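Local coordinates for protein tapirin (Caldicellulosiruptor kristjanssonii, PDB 6N2B) that probably binds cellulose and helps the thermophilic bacterium adhere to plant biomass, through a calcium-containing beta-helical C-terminal domain, at residues A433-S438 against G453-N458. Numbering follows the deposited sequence.
Sequences ATTLGS and GESGIN. With CA (calcium ion), chain C.
Leu436 meets Gly453, Gly456 and Ile457 through one methyl, CD2, which packs against the mouth of the type I turn, where the chain enters at Gly453 and leaves at Gly456. It lies 3.7 Å from Gly456 O, 3.9 Å from Gly453 CA and 4.0 Å from Ile457 CG1, so a single methyl covers two glycine backbones and the side of an isoleucine. With CG held anti to its carbonyl carbon (chi1 -49°), the leucine carries its branch toward the two ends of the turn. Gly453 lets the methyl come close to the main chain, and Gly456, at phi 105°, has a backbone conformation that suits glycine.

Toward solvent the fit slackens: Thr435 CG2 stays 4.4 Å from Gly456 O, with the exposed Ser455 alongside. A water modelled between Thr435 O and Glu454 N may bridge the two, but its short distances make this doubtful. The Glu454 carboxylate turns elsewhere, to Leu426 N and Lys484.

On the other flank, Ala433 O and Leu436 O each bind the calcium ion at 2.7 Å, and Asp429, Val431 and Glu465 supply further ligands. Leu436 thus packs with its side chain and binds the metal with its carbonyl. Behind it Val451 of strand 448-453, the antiparallel neighbour of strand 436-441, touches both Leu436 and Ile457, while Glu461 of helix 459-470, whose N-cap is Asn458, lies against Ala433, Thr435 and Leu436.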
loop_
_atom_site.group_PDB
_atom_site.type_symbol
_atom_site.label_atom_id
_atom_site.label_comp_id
_atom_site.label_asym_id
_atom_site.label_seq_id
_atom_site.Cartn_x
_atom_site.Cartn_y
_atom_site.Cartn_z
ATOM N N ALA A 433 -11.461 -23.634 -17.872
ATOM C CA ALA A 433 -11.897 -23.913 -16.505
ATOM C C ALA A 433 -13.351 -23.492 -16.319
ATOM O O ALA A 433 -13.715 -22.346 -16.601
ATOM C CB ALA A 433 -11.004 -23.196 -15.488
ATOM N N THR A 434 -14.187 -24.421 -15.833
ATOM C CA THR A 434 -15.624 -24.163 -15.805
ATOM C C THR A 434 -16.025 -23.198 -14.694
ATOM O O THR A 434 -17.156 -22.700 -14.706
ATOM C CB THR A 434 -16.412 -25.492 -15.712
ATOM O OG1 THR A 434 -16.253 -26.094 -14.425
ATOM C CG2 THR A 434 -15.925 -26.489 -16.772
ATOM N N THR A 435 -15.118 -22.897 -13.764
ATOM C CA THR A 435 -15.339 -21.876 -12.741
ATOM C C THR A 435 -15.040 -20.466 -13.239
ATOM O O THR A 435 -15.653 -19.504 -12.758
ATOM C CB THR A 435 -14.465 -22.171 -11.526
ATOM O OG1 THR A 435 -14.829 -23.448 -10.993
ATOM C CG2 THR A 435 -14.621 -21.092 -10.450
ATOM N N LEU A 436 -14.115 -20.318 -14.191
ATOM C CA LEU A 436 -13.626 -19.013 -14.618
ATOM C C LEU A 436 -14.308 -18.538 -15.895
ATOM O O LEU A 436 -14.834 -19.321 -16.684
ATOM C CB LEU A 436 -12.117 -19.041 -14.852
ATOM C CG LEU A 436 -11.189 -19.626 -13.797
ATOM C CD1 LEU A 436 -9.737 -19.563 -14.292
ATOM C CD2 LEU A 436 -11.349 -18.878 -12.492
ATOM N N GLY A 437 -14.297 -17.223 -16.079
ATOM C CA GLY A 437 -14.553 -16.636 -17.373
ATOM C C GLY A 437 -13.396 -15.733 -17.751
ATOM O O GLY A 437 -12.591 -15.340 -16.913
ATOM N N SER A 438 -13.318 -15.405 -19.031
ATOM C CA SER A 438 -12.291 -14.465 -19.438
ATOM C C SER A 438 -12.708 -13.749 -20.713
ATOM O O SER A 438 -13.582 -14.201 -21.454
ATOM C CB SER A 438 -10.938 -15.163 -19.635
ATOM O OG SER A 438 -11.041 -16.218 -20.571
ATOM N N GLY A 453 -13.057 -14.784 -11.777
ATOM C CA GLY A 453 -13.318 -15.943 -10.949
ATOM C C GLY A 453 -14.268 -15.624 -9.816
ATOM O O GLY A 453 -13.862 -15.013 -8.824
ATOM N N GLU A 454 -15.534 -16.042 -9.954
ATOM C CA GLU A 454 -16.565 -15.716 -8.968
ATOM C C GLU A 454 -16.298 -16.369 -7.612
ATOM O O GLU A 454 -16.684 -15.817 -6.573
ATOM C CB GLU A 454 -17.938 -16.118 -9.518
ATOM C CG GLU A 454 -19.070 -16.211 -8.490
ATOM C CD GLU A 454 -19.667 -14.864 -8.113
ATOM O OE1 GLU A 454 -19.436 -13.876 -8.840
ATOM O OE2 GLU A 454 -20.371 -14.793 -7.083
ATOM N N SER A 455 -15.629 -17.523 -7.595
ATOM C CA SER A 455 -15.310 -18.240 -6.363
ATOM C C SER A 455 -13.807 -18.328 -6.113
ATOM O O SER A 455 -13.357 -19.250 -5.429
ATOM C CB SER A 455 -15.895 -19.654 -6.400
ATOM O OG SER A 455 -17.156 -19.680 -7.047
ATOM N N GLY A 456 -13.017 -17.428 -6.679
ATOM C CA GLY A 456 -11.572 -17.499 -6.581
ATOM C C GLY A 456 -10.918 -17.963 -7.879
ATOM O O GLY A 456 -11.571 -18.306 -8.863
ATOM N N ILE A 457 -9.589 -17.950 -7.862
ATOM C CA ILE A 457 -8.763 -18.402 -8.979
ATOM C C ILE A 457 -7.613 -19.221 -8.409
ATOM O O ILE A 457 -7.092 -18.899 -7.334
ATOM C CB ILE A 457 -8.225 -17.212 -9.801
ATOM C CG1 ILE A 457 -9.368 -16.267 -10.191
ATOM C CG2 ILE A 457 -7.442 -17.699 -11.034
ATOM C CD1 ILE A 457 -8.919 -14.998 -10.859
ATOM N N ASN A 458 -7.234 -20.295 -9.105
ATOM C CA ASN A 458 -6.019 -21.020 -8.758
ATOM C C ASN A 458 -5.228 -21.322 -10.022
ATOM O O ASN A 458 -5.675 -21.060 -11.143
ATOM C CB ASN A 458 -6.304 -22.295 -7.944
ATOM C CG ASN A 458 -7.018 -23.386 -8.733
ATOM O OD1 ASN A 458 -6.644 -23.734 -9.854
ATOM N ND2 ASN A 458 -8.057 -23.949 -8.121
HETATM CA CA CA C . -14.136 -20.829 -18.768
HETATM O O HOH W 1 -16.104 -16.998 -12.243
#